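Local coordinates for protein polycyclic ketone monooxygenase (Myceliophthora thermophila, PDB 5MQ6) that catalyses Baeyer-Villiger oxidation of ketones, especially polycyclic ones, using FAD and NADPH to insert one oxygen atom next to the carbonyl and give esters or lactones, at residues N228-P232 with H246-W250; I234-F240 with V452-S458; L56-W61 with R249-D253. All coordinates share one frame; numbering follows the deposited sequence.

Contacts 1 and 2 both reach the NADPH, which P232 touches and V452 hydrogen-bonds at the adenine. Their centres lie about 16 Å apart, and they touch at P232 O and L237 CD2, 4.2 Å apart. Contact 3 continues from contact 1, their centres about 10 Å apart, because R249 and W250 belong to both: one face of the R249 guanidinium meets P229, NE bonds to A57 O, and R249 O reaches L56 O through a water. Contacts 2 and 3 do not touch; their nearest atoms are about 8 Å apart. F240 in contact 2, H246 in contact 1 and W250 in contacts 1 and 3 carry the Baeyer-Villiger signature, and the side chain of R249 comes within about 6 Å of the FAD.

Contact 1 of 3, residues N228-P232 with H246-W250; sequences NPQVP and HTARW. With NDP (NADPH dihydro-nicotinamide-adenine-dinucleotide phosphate), chain C.
Q230 O is gripped by two groups: the imidazole of H246 reaches it from 246-250, and T476 OG1 hydrogen-bonds to it from outside the two segments. The H246 bond is weak, with NE2 3.1 Å from Q230 O and an angle of 120° at the hydrogen, and NE2 makes a second weak bond to G477 O. On the far side of the imidazole the geometry is much better. A248 N donates to H246 ND1 at 3.2 Å, nearly straight at 167° and lying in the ring plane, so that ND1 serves as acceptor and NE2 as donor. With its CG trans to the backbone N (chi1 -166°), H246 holds the ring out toward 228-232, fixed chiefly at ND1, with weak bonds at NE2.

P229 wedges between this ring and R249. Its CB sits over the centre of the imidazole, a CH-pi contact with 3.7 Å from P229 CB to the ring centroid. Its CG rests on one face of the R249 guanidinium, displaced toward the rim, and P229 CD approaches R249 NH2 at 3.6 Å. A248 CB adds an apolar contact to the same proline, 4.0 Å from P229 CG. The guanidinium is held in turn by R249 NH1, which donates to A248 O at 3.0 Å in its own plane but well above that of the carbonyl, and by NE, bonded to A57 O. V231 CG1 lies at the edge of the imidazole.

Farther along the strand, P232 CB packs 3.6 Å from N6A of the NADPH adenine. H246 and W250 fit the histidine and tryptophan of FxGxxxHxxxW, the fingerprint of Baeyer-Villiger monooxygenases, which here runs from F240 through strand 244-246, ending at W250.

Contact 2 of 3, residues I234-F240 with V452-S458; sequences IPGLETF and VDAANPS. With NDP (NADPH dihydro-nicotinamide-adenine-dinucleotide phosphate), chain C.
One backbone hydrogen bond joins the segments: A455 N donates to P235 O at 2.8 Å, nearly straight and almost in line with the carbonyl. Softer CA-H...O contacts extend the backbone pairing, among them F240 CA to N456 O at 3.4 Å, and the F240 ring turns its edge to another carbonyl oxygen, S458 O.

Apolar packing begins with I234. Its CG2, opposite the backbone N across the CA-CB bond, lies over the A454 backbone, 3.5 Å from A454 C, while CD1 reaches V452 CB at 3.9 Å. Replacing I234 with an alanine would probably open a gap beside V452 and A454 and leave the V452 side chain with less to rest on. L237 CD1 touches A455 CB.

The loop's own bonds shape these contacts. I234 to L237 form a type II turn in which G236 has a positive phi; a CB on it would clash with A455 O. G236 O accepts from both T239 N and T239 OG1, the hydroxyl at 2.7 Å in the carbonyl plane, and T239 OG1 also abuts P457 CD at 3.3 Å.

V452 N donates to N1A of the NADPH adenine at 3.1 Å. A classic beta bulge, with D453 and A454 set against V461, joins this segment to strand 459-462, while L237 and F240 also lean on L472 of strand 471-474.

Contact 3 of 3, residues L56-W61 with R249-D253; sequences LAEDPW and RWNYD
R249 runs its side chain past three successive carbonyls of the 56-61 loop, where an Asx turn at D59 leads into W61; R249 itself directly precedes W250, the final tryptophan of the Baeyer-Villiger signature. L56 O lies 3.3 Å from R249 CB, and E58 O is equally close to R249 CD. Between them A57 O accepts from R249 NE at 2.9 Å, at 150°. The oxygen lies close to the guanidinium plane, yet the donor stands well above the carbonyl plane. A bend of the arginine at chi2 (-80°) directs the chain along this row of oxygens, and P60 crosses it at about a right angle, CD against CD. A water donates to both L56 O and R249 O, adding a bridge between the two backbones.

Beside the arginine, aromatic rings meet. W61 CH2 approaches Y252 CD2 at 3.6 Å, the two rings meeting edge against edge, and also comes 3.4 Å from W250 O. Y252 in turn takes W250 CD1 over one face.

Farther out, the groups that position these rings appear. P60 CB covers the centre of one face of W61, whose NE1 hydrogen-bonds to the backbone O of W124, an FAD-binding residue; R126 makes a cation-pi contact with W61 and receives Y252 OH at its backbone O. D59 OD1 accepts from W61 N at 2.7 Å, completing the Asx turn, while D59 OD2 bonds to W123 NE1. The helix beginning at Y252 is capped by N251, whose OD1 takes D253 N at 2.9 Å, the donor tilted just 16° from the amide's carbonyl plane.

Contact 1 of 3, residues N228-P232 with H246-W250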
loop_
_atom_site.group_PDB
_atom_site.type_symbol
_atom_site.label_atom_id
_atom_site.label_comp_id
_atom_site.label_asym_id
_atom_site.label_seq_id
_atom_site.Cartn_x
_atom_site.Cartn_y
_atom_site.Cartn_z
ATOM N N ASN A 228 -1.263 9.154 -1.264
ATOM C CA ASN A 228 -0.946 10.570 -1.424
ATOM C C ASN A 228 0.244 10.666 -2.322
ATOM O O ASN A 228 1.384 10.487 -1.829
ATOM C CB ASN A 228 -0.610 11.111 -0.048
ATOM C CG ASN A 228 -1.865 11.244 0.796
ATOM O OD1 ASN A 228 -2.339 10.273 1.475
ATOM N ND2 ASN A 228 -2.459 12.424 0.702
ATOM N N PRO A 229 0.010 10.888 -3.624
ATOM C CA PRO A 229 1.130 10.928 -4.581
ATOM C C PRO A 229 2.151 11.955 -4.135
ATOM O O PRO A 229 1.744 13.065 -3.798
ATOM C CB PRO A 229 0.479 11.376 -5.889
ATOM C CG PRO A 229 -0.946 11.109 -5.729
ATOM C CD PRO A 229 -1.251 11.243 -4.276
ATOM N N GLN A 230 3.456 11.596 -4.143
ATOM C CA GLN A 230 4.514 12.562 -3.863
ATOM C C GLN A 230 5.323 12.852 -5.081
ATOM O O GLN A 230 5.244 12.150 -6.103
ATOM C CB GLN A 230 5.458 12.049 -2.767
ATOM C CG GLN A 230 6.083 10.663 -3.076
ATOM C CD GLN A 230 7.080 10.212 -2.026
ATOM O OE1 GLN A 230 6.970 10.534 -0.826
ATOM N NE2 GLN A 230 8.062 9.435 -2.471
ATOM N N VAL A 231 6.102 13.914 -4.951
ATOM C CA VAL A 231 7.147 14.291 -5.916
ATOM C C VAL A 231 8.388 14.694 -5.161
ATOM O O VAL A 231 8.322 15.198 -4.014
ATOM C CB VAL A 231 6.746 15.432 -6.856
ATOM C CG1 VAL A 231 5.548 14.988 -7.659
ATOM C CG2 VAL A 231 6.455 16.708 -6.079
ATOM N N PRO A 232 9.530 14.464 -5.801
ATOM C CA PRO A 232 10.782 14.885 -5.186
ATOM C C PRO A 232 10.911 16.394 -5.270
ATOM O O PRO A 232 10.350 16.991 -6.186
ATOM C CB PRO A 232 11.836 14.210 -6.053
ATOM C CG PRO A 232 11.149 13.926 -7.358
ATOM C CD PRO A 232 9.692 13.985 -7.197
ATOM N N HIS A 246 1.253 13.003 -12.715
ATOM C CA HIS A 246 1.721 11.886 -11.898
ATOM C C HIS A 246 0.995 10.648 -12.403
ATOM O O HIS A 246 -0.100 10.714 -12.917
ATOM C CB HIS A 246 1.536 12.206 -10.393
ATOM C CG HIS A 246 2.274 11.295 -9.443
ATOM N ND1 HIS A 246 1.902 9.991 -9.233
ATOM C CD2 HIS A 246 3.259 11.541 -8.542
ATOM C CE1 HIS A 246 2.683 9.433 -8.321
ATOM N NE2 HIS A 246 3.504 10.360 -7.863
ATOM N N THR A 247 1.639 9.500 -12.358
ATOM C CA THR A 247 1.023 8.269 -12.827
ATOM C C THR A 247 -0.275 7.932 -12.105
ATOM O O THR A 247 -1.191 7.253 -12.631
ATOM C CB THR A 247 2.039 7.100 -12.616
ATOM O OG1 THR A 247 2.511 7.038 -11.248
ATOM C CG2 THR A 247 3.279 7.338 -13.475
ATOM N N ALA A 248 -0.320 8.331 -10.836
ATOM C CA ALA A 248 -1.517 8.093 -9.986
ATOM C C ALA A 248 -2.674 9.065 -10.356
ATOM O O ALA A 248 -3.811 8.877 -9.946
ATOM C CB ALA A 248 -1.139 8.205 -8.533
ATOM N N ARG A 249 -2.365 10.103 -11.140
ATOM C CA ARG A 249 -3.435 10.945 -11.732
ATOM C C ARG A 249 -3.204 11.130 -13.266
ATOM O O ARG A 249 -2.932 12.283 -13.752
ATOM C CB ARG A 249 -3.507 12.274 -10.969
ATOM C CG ARG A 249 -3.534 12.152 -9.448
ATOM C CD ARG A 249 -4.944 11.806 -8.897
ATOM N NE ARG A 249 -4.960 11.791 -7.391
ATOM C CZ ARG A 249 -4.608 10.777 -6.611
ATOM N NH1 ARG A 249 -4.169 9.661 -7.116
ATOM N NH2 ARG A 249 -4.685 10.883 -5.269
ATOM N N TRP A 250 -3.338 10.012 -14.011
ATOM C CA TRP A 250 -2.940 9.998 -15.419
ATOM C C TRP A 250 -3.763 10.955 -16.303
ATOM O O TRP A 250 -4.977 10.947 -16.263
ATOM C CB TRP A 250 -3.091 8.659 -15.995
ATOM C CG TRP A 250 -2.392 8.486 -17.354
ATOM C CD1 TRP A 250 -2.971 8.544 -18.575
ATOM C CD2 TRP A 250 -1.002 8.179 -17.581
ATOM N NE1 TRP A 250 -2.057 8.297 -19.542
ATOM C CE2 TRP A 250 -0.832 8.087 -18.974
ATOM C CE3 TRP A 250 0.104 7.975 -16.729
ATOM C CZ2 TRP A 250 0.407 7.785 -19.559
ATOM C CZ3 TRP A 250 1.317 7.653 -17.272
ATOM C CH2 TRP A 250 1.480 7.573 -18.691
HETATM P PA NDP C . 7.864 4.009 -5.858
HETATM O O1A NDP C . 7.935 4.941 -4.599
HETATM O O2A NDP C . 7.995 2.509 -5.776
HETATM O O5B NDP C . 8.883 4.624 -6.937
HETATM C C5B NDP C . 9.159 6.006 -7.044
HETATM C C4B NDP C . 10.360 6.057 -7.966
HETATM O O4B NDP C . 10.783 7.434 -8.149
HETATM C C3B NDP C . 11.539 5.262 -7.396
HETATM O O3B NDP C . 12.072 4.409 -8.426
HETATM C C2B NDP C . 12.447 6.388 -6.950
HETATM O O2B NDP C . 13.855 6.024 -6.858
HETATM C C1B NDP C . 12.168 7.461 -7.980
HETATM N N9A NDP C . 12.632 8.767 -7.509
HETATM C C8A NDP C . 12.341 9.401 -6.326
HETATM N N7A NDP C . 12.990 10.578 -6.237
HETATM C C5A NDP C . 13.698 10.656 -7.393
HETATM C C6A NDP C . 14.633 11.629 -7.942
HETATM N N6A NDP C . 14.893 12.713 -7.221
HETATM N N1A NDP C . 15.170 11.372 -9.153
HETATM C C2A NDP C . 14.903 10.243 -9.885
HETATM N N3A NDP C . 14.070 9.280 -9.457
HETATM C C4A NDP C . 13.471 9.467 -8.229
HETATM O O3 NDP C . 6.476 4.228 -6.613
HETATM P PN NDP C . 5.644 3.278 -7.665
HETATM O O1N NDP C . 4.394 4.131 -8.054
HETATM O O2N NDP C . 6.520 2.803 -8.802
HETATM O O5D NDP C . 5.193 1.985 -6.801
HETATM C C5D NDP C . 4.510 2.218 -5.523
HETATM C C4D NDP C . 3.850 0.951 -5.010
HETATM O O4D NDP C . 2.715 0.597 -5.832
HETATM C C3D NDP C . 4.773 -0.249 -5.238
HETATM O O3D NDP C . 6.012 -0.295 -4.433
HETATM C C2D NDP C . 3.775 -1.426 -5.212
HETATM O O2D NDP C . 3.371 -1.749 -3.841
HETATM C C1D NDP C . 2.666 -0.860 -6.097
HETATM P P2B NDP C . 14.433 5.464 -5.450
HETATM O O1X NDP C . 13.870 6.423 -4.392
HETATM O O2X NDP C . 15.940 5.608 -5.469
HETATM O O3X NDP C . 14.055 3.978 -5.373
#

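Contact 2 of 3, residues I234-F240 with V452-S458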
loop_
_atom_site.group_PDB
_atom_site.type_symbol
_atom_site.label_atom_id
_atom_site.label_comp_id
_atom_site.label_asym_id
_atom_site.label_seq_id
_atom_site.Cartn_x
_atom_site.Cartn_y
_atom_site.Cartn_z
ATOM N N ILE A 234 12.644 18.599 -6.657
ATOM C CA ILE A 234 13.654 18.858 -7.688
ATOM C C ILE A 234 13.678 20.367 -7.969
ATOM O O ILE A 234 12.717 20.882 -8.540
ATOM C CB ILE A 234 13.343 18.114 -8.994
ATOM C CG1 ILE A 234 13.464 16.567 -8.795
ATOM C CG2 ILE A 234 14.267 18.609 -10.152
ATOM C CD1 ILE A 234 12.925 15.766 -9.990
ATOM N N PRO A 235 14.785 21.064 -7.642
ATOM C CA PRO A 235 14.846 22.529 -7.871
ATOM C C PRO A 235 14.347 22.943 -9.238
ATOM O O PRO A 235 14.783 22.382 -10.248
ATOM C CB PRO A 235 16.337 22.821 -7.741
ATOM C CG PRO A 235 16.726 21.886 -6.687
ATOM C CD PRO A 235 16.052 20.600 -7.068
ATOM N N GLY A 236 13.404 23.874 -9.263
ATOM C CA GLY A 236 12.917 24.439 -10.509
ATOM C C GLY A 236 11.947 23.578 -11.246
ATOM O O GLY A 236 11.654 23.842 -12.417
ATOM N N LEU A 237 11.409 22.547 -10.595
ATOM C CA LEU A 237 10.442 21.641 -11.272
ATOM C C LEU A 237 9.143 22.366 -11.658
ATOM O O LEU A 237 8.533 22.128 -12.709
ATOM C CB LEU A 237 10.150 20.402 -10.405
ATOM C CG LEU A 237 9.354 19.246 -11.051
ATOM C CD1 LEU A 237 10.006 18.665 -12.326
ATOM C CD2 LEU A 237 9.078 18.132 -10.015
ATOM N N GLU A 238 8.717 23.251 -10.771
ATOM C CA GLU A 238 7.580 24.136 -11.008
ATOM C C GLU A 238 7.619 24.804 -12.383
ATOM O O GLU A 238 6.578 24.985 -12.993
ATOM C CB GLU A 238 7.574 25.179 -9.914
ATOM C CG GLU A 238 8.915 25.911 -9.766
ATOM C CD GLU A 238 9.429 25.943 -8.335
ATOM O OE1 GLU A 238 8.614 26.298 -7.451
ATOM O OE2 GLU A 238 10.634 25.632 -8.086
ATOM N N THR A 239 8.831 25.090 -12.879
ATOM C CA THR A 239 9.102 25.903 -14.097
ATOM C C THR A 239 9.057 25.138 -15.424
ATOM O O THR A 239 8.913 25.767 -16.492
ATOM C CB THR A 239 10.510 26.557 -14.067
ATOM O OG1 THR A 239 11.503 25.598 -14.449
ATOM C CG2 THR A 239 10.870 27.088 -12.708
ATOM N N PHE A 240 9.233 23.816 -15.393
ATOM C CA PHE A 240 9.095 23.027 -16.628
ATOM C C PHE A 240 7.809 23.430 -17.343
ATOM O O PHE A 240 6.745 23.440 -16.750
ATOM C CB PHE A 240 9.079 21.510 -16.348
ATOM C CG PHE A 240 8.851 20.694 -17.574
ATOM C CD1 PHE A 240 9.882 20.537 -18.517
ATOM C CD2 PHE A 240 7.606 20.100 -17.844
ATOM C CE1 PHE A 240 9.668 19.804 -19.693
ATOM C CE2 PHE A 240 7.393 19.346 -19.018
ATOM C CZ PHE A 240 8.430 19.204 -19.949
ATOM N N VAL A 452 17.507 13.163 -10.002
ATOM C CA VAL A 452 17.540 14.290 -10.919
ATOM C C VAL A 452 17.980 15.606 -10.221
ATOM O O VAL A 452 17.562 15.922 -9.122
ATOM C CB VAL A 452 16.199 14.445 -11.643
ATOM C CG1 VAL A 452 16.175 15.683 -12.540
ATOM C CG2 VAL A 452 15.925 13.227 -12.474
ATOM N N ASP A 453 18.849 16.361 -10.885
ATOM C CA ASP A 453 19.529 17.496 -10.271
ATOM C C ASP A 453 18.653 18.722 -10.132
ATOM O O ASP A 453 18.621 19.397 -9.090
ATOM C CB ASP A 453 20.754 17.846 -11.117
ATOM C CG ASP A 453 21.959 16.946 -10.819
ATOM O OD1 ASP A 453 22.052 16.452 -9.646
ATOM O OD2 ASP A 453 22.824 16.774 -11.754
ATOM N N ALA A 454 17.976 19.032 -11.219
ATOM C CA ALA A 454 17.228 20.247 -11.313
ATOM C C ALA A 454 16.326 20.105 -12.510
ATOM O O ALA A 454 16.463 19.147 -13.298
ATOM C CB ALA A 454 18.197 21.429 -11.494
ATOM N N ALA A 455 15.391 21.034 -12.636
ATOM C CA ALA A 455 14.621 21.176 -13.860
ATOM C C ALA A 455 14.670 22.587 -14.334
ATOM O O ALA A 455 15.034 23.486 -13.571
ATOM C CB ALA A 455 13.168 20.804 -13.640
ATOM N N ASN A 456 14.265 22.760 -15.571
ATOM C CA ASN A 456 14.087 24.068 -16.135
ATOM C C ASN A 456 12.987 24.023 -17.191
ATOM O O ASN A 456 12.417 22.966 -17.484
ATOM C CB ASN A 456 15.403 24.676 -16.614
ATOM C CG ASN A 456 16.132 23.846 -17.640
ATOM O OD1 ASN A 456 15.598 23.441 -18.675
ATOM N ND2 ASN A 456 17.398 23.656 -17.386
ATOM N N PRO A 457 12.677 25.161 -17.783
ATOM C CA PRO A 457 11.561 25.227 -18.698
ATOM C C PRO A 457 11.481 24.223 -19.788
ATOM O O PRO A 457 10.384 23.864 -20.129
ATOM C CB PRO A 457 11.686 26.630 -19.262
ATOM C CG PRO A 457 12.083 27.385 -18.061
ATOM C CD PRO A 457 13.015 26.501 -17.293
ATOM N N SER A 458 12.598 23.803 -20.349
ATOM C CA SER A 458 12.552 22.838 -21.437
ATOM C C SER A 458 12.803 21.405 -20.975
ATOM O O SER A 458 12.483 20.473 -21.694
ATOM C CB SER A 458 13.524 23.238 -22.567
ATOM O OG SER A 458 14.896 22.975 -22.263
HETATM P PA NDP C . 7.864 4.009 -5.858
HETATM O O1A NDP C . 7.935 4.941 -4.599
HETATM O O2A NDP C . 7.995 2.509 -5.776
HETATM O O5B NDP C . 8.883 4.624 -6.937
HETATM C C5B NDP C . 9.159 6.006 -7.044
HETATM C C4B NDP C . 10.360 6.057 -7.966
HETATM O O4B NDP C . 10.783 7.434 -8.149
HETATM C C3B NDP C . 11.539 5.262 -7.396
HETATM O O3B NDP C . 12.072 4.409 -8.426
HETATM C C2B NDP C . 12.447 6.388 -6.950
HETATM O O2B NDP C . 13.855 6.024 -6.858
HETATM C C1B NDP C . 12.168 7.461 -7.980
HETATM N N9A NDP C . 12.632 8.767 -7.509
HETATM C C8A NDP C . 12.341 9.401 -6.326
HETATM N N7A NDP C . 12.990 10.578 -6.237
HETATM C C5A NDP C . 13.698 10.656 -7.393
HETATM C C6A NDP C . 14.633 11.629 -7.942
HETATM N N6A NDP C . 14.893 12.713 -7.221
HETATM N N1A NDP C . 15.170 11.372 -9.153
HETATM C C2A NDP C . 14.903 10.243 -9.885
HETATM N N3A NDP C . 14.070 9.280 -9.457
HETATM C C4A NDP C . 13.471 9.467 -8.229
HETATM O O3 NDP C . 6.476 4.228 -6.613
HETATM P PN NDP C . 5.644 3.278 -7.665
HETATM O O1N NDP C . 4.394 4.131 -8.054
HETATM O O2N NDP C . 6.520 2.803 -8.802
HETATM O O5D NDP C . 5.193 1.985 -6.801
HETATM C C5D NDP C . 4.510 2.218 -5.523
HETATM C C4D NDP C . 3.850 0.951 -5.010
HETATM O O4D NDP C . 2.715 0.597 -5.832
HETATM C C3D NDP C . 4.773 -0.249 -5.238
HETATM O O3D NDP C . 6.012 -0.295 -4.433
HETATM C C2D NDP C . 3.775 -1.426 -5.212
HETATM O O2D NDP C . 3.371 -1.749 -3.841
HETATM C C1D NDP C . 2.666 -0.860 -6.097
HETATM P P2B NDP C . 14.433 5.464 -5.450
HETATM O O1X NDP C . 13.870 6.423 -4.392
HETATM O O2X NDP C . 15.940 5.608 -5.469
HETATM O O3X NDP C . 14.055 3.978 -5.373
#

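Contact 3 of 3, residues L56-W61 with R249-D253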
loop_
_atom_site.group_PDB
_atom_site.type_symbol
_atom_site.label_atom_id
_atom_site.label_comp_id
_atom_site.label_asym_id
_atom_site.label_seq_id
_atom_site.Cartn_x
_atom_site.Cartn_y
_atom_site.Cartn_z
ATOM N N LEU A 56 -2.466 18.842 -9.940
ATOM C CA LEU A 56 -2.121 17.512 -10.469
ATOM C C LEU A 56 -2.610 16.398 -9.580
ATOM O O LEU A 56 -2.731 15.293 -9.998
ATOM C CB LEU A 56 -0.602 17.366 -10.665
ATOM C CG LEU A 56 0.036 18.358 -11.676
ATOM C CD1 LEU A 56 1.574 18.334 -11.623
ATOM C CD2 LEU A 56 -0.515 18.164 -13.102
ATOM N N ALA A 57 -2.881 16.703 -8.339
ATOM C CA ALA A 57 -3.407 15.751 -7.433
ATOM C C ALA A 57 -4.928 15.514 -7.569
ATOM O O ALA A 57 -5.462 14.610 -6.927
ATOM C CB ALA A 57 -2.974 16.147 -6.013
ATOM N N GLU A 58 -5.626 16.270 -8.411
ATOM C CA GLU A 58 -7.068 16.177 -8.458
ATOM C C GLU A 58 -7.492 14.955 -9.184
ATOM O O GLU A 58 -6.749 14.405 -9.977
ATOM C CB GLU A 58 -7.734 17.430 -9.110
ATOM C CG GLU A 58 -7.537 18.731 -8.292
ATOM C CD GLU A 58 -8.210 18.733 -6.889
ATOM O OE1 GLU A 58 -9.440 18.413 -6.773
ATOM O OE2 GLU A 58 -7.518 19.081 -5.880
ATOM N N ASP A 59 -8.743 14.573 -8.959
ATOM C CA ASP A 59 -9.343 13.346 -9.486
ATOM C C ASP A 59 -9.707 13.574 -10.931
ATOM O O ASP A 59 -10.596 14.335 -11.171
ATOM C CB ASP A 59 -10.597 13.068 -8.710
ATOM C CG ASP A 59 -11.289 11.776 -9.099
ATOM O OD1 ASP A 59 -11.049 11.222 -10.200
ATOM O OD2 ASP A 59 -12.092 11.287 -8.249
ATOM N N PRO A 60 -9.053 12.868 -11.882
ATOM C CA PRO A 60 -9.412 13.042 -13.268
ATOM C C PRO A 60 -10.638 12.366 -13.703
ATOM O O PRO A 60 -11.028 12.553 -14.848
ATOM C CB PRO A 60 -8.284 12.307 -14.038
ATOM C CG PRO A 60 -7.274 11.896 -13.056
ATOM C CD PRO A 60 -7.935 11.919 -11.716
ATOM N N TRP A 61 -11.141 11.420 -12.925
ATOM C CA TRP A 61 -12.120 10.525 -13.437
ATOM C C TRP A 61 -13.524 10.863 -12.973
ATOM O O TRP A 61 -14.505 10.306 -13.472
ATOM C CB TRP A 61 -11.811 9.129 -12.921
ATOM C CG TRP A 61 -10.382 8.819 -12.914
ATOM C CD1 TRP A 61 -9.578 8.551 -11.819
ATOM C CD2 TRP A 61 -9.528 8.791 -14.062
ATOM N NE1 TRP A 61 -8.284 8.325 -12.239
ATOM C CE2 TRP A 61 -8.226 8.467 -13.602
ATOM C CE3 TRP A 61 -9.747 8.964 -15.443
ATOM C CZ2 TRP A 61 -7.122 8.369 -14.473
ATOM C CZ3 TRP A 61 -8.642 8.843 -16.304
ATOM C CH2 TRP A 61 -7.354 8.551 -15.811
ATOM N N ARG A 249 -2.365 10.103 -11.140
ATOM C CA ARG A 249 -3.435 10.945 -11.732
ATOM C C ARG A 249 -3.204 11.130 -13.266
ATOM O O ARG A 249 -2.932 12.283 -13.752
ATOM C CB ARG A 249 -3.507 12.274 -10.969
ATOM C CG ARG A 249 -3.534 12.152 -9.448
ATOM C CD ARG A 249 -4.944 11.806 -8.897
ATOM N NE ARG A 249 -4.960 11.791 -7.391
ATOM C CZ ARG A 249 -4.608 10.777 -6.611
ATOM N NH1 ARG A 249 -4.169 9.661 -7.116
ATOM N NH2 ARG A 249 -4.685 10.883 -5.269
ATOM N N TRP A 250 -3.338 10.012 -14.011
ATOM C CA TRP A 250 -2.940 9.998 -15.419
ATOM C C TRP A 250 -3.763 10.955 -16.303
ATOM O O TRP A 250 -4.977 10.947 -16.263
ATOM C CB TRP A 250 -3.091 8.659 -15.995
ATOM C CG TRP A 250 -2.392 8.486 -17.354
ATOM C CD1 TRP A 250 -2.971 8.544 -18.575
ATOM C CD2 TRP A 250 -1.002 8.179 -17.581
ATOM N NE1 TRP A 250 -2.057 8.297 -19.542
ATOM C CE2 TRP A 250 -0.832 8.087 -18.974
ATOM C CE3 TRP A 250 0.104 7.975 -16.729
ATOM C CZ2 TRP A 250 0.407 7.785 -19.559
ATOM C CZ3 TRP A 250 1.317 7.653 -17.272
ATOM C CH2 TRP A 250 1.480 7.573 -18.691
ATOM N N ASN A 251 -3.072 11.667 -17.177
ATOM C CA ASN A 251 -3.693 12.663 -18.095
ATOM C C ASN A 251 -3.765 12.144 -19.522
ATOM O O ASN A 251 -2.844 12.340 -20.347
ATOM C CB ASN A 251 -2.958 13.965 -18.042
ATOM C CG ASN A 251 -3.723 15.086 -18.709
ATOM O OD1 ASN A 251 -4.609 14.863 -19.564
ATOM N ND2 ASN A 251 -3.405 16.292 -18.311
ATOM N N TYR A 252 -4.897 11.506 -19.792
ATOM C CA TYR A 252 -5.201 10.971 -21.072
ATOM C C TYR A 252 -5.455 12.006 -22.167
ATOM O O TYR A 252 -5.454 11.638 -23.378
ATOM C CB TYR A 252 -6.330 9.970 -20.974
ATOM C CG TYR A 252 -5.872 8.578 -20.478
ATOM C CD1 TYR A 252 -5.034 7.791 -21.258
ATOM C CD2 TYR A 252 -6.278 8.071 -19.247
ATOM C CE1 TYR A 252 -4.622 6.544 -20.845
ATOM C CE2 TYR A 252 -5.884 6.809 -18.818
ATOM C CZ TYR A 252 -5.034 6.069 -19.622
ATOM O OH TYR A 252 -4.618 4.860 -19.251
ATOM N N ASP A 253 -5.651 13.271 -21.774
ATOM C CA ASP A 253 -5.874 14.337 -22.756
ATOM C C ASP A 253 -4.523 14.633 -23.354
ATOM O O ASP A 253 -4.452 14.870 -24.515
ATOM C CB ASP A 253 -6.512 15.624 -22.171
ATOM C CG ASP A 253 -8.015 15.442 -21.783
ATOM O OD1 ASP A 253 -8.802 14.611 -22.357
ATOM O OD2 ASP A 253 -8.442 16.157 -20.855
HETATM O O HOH W 1 -1.192 14.225 -12.373
#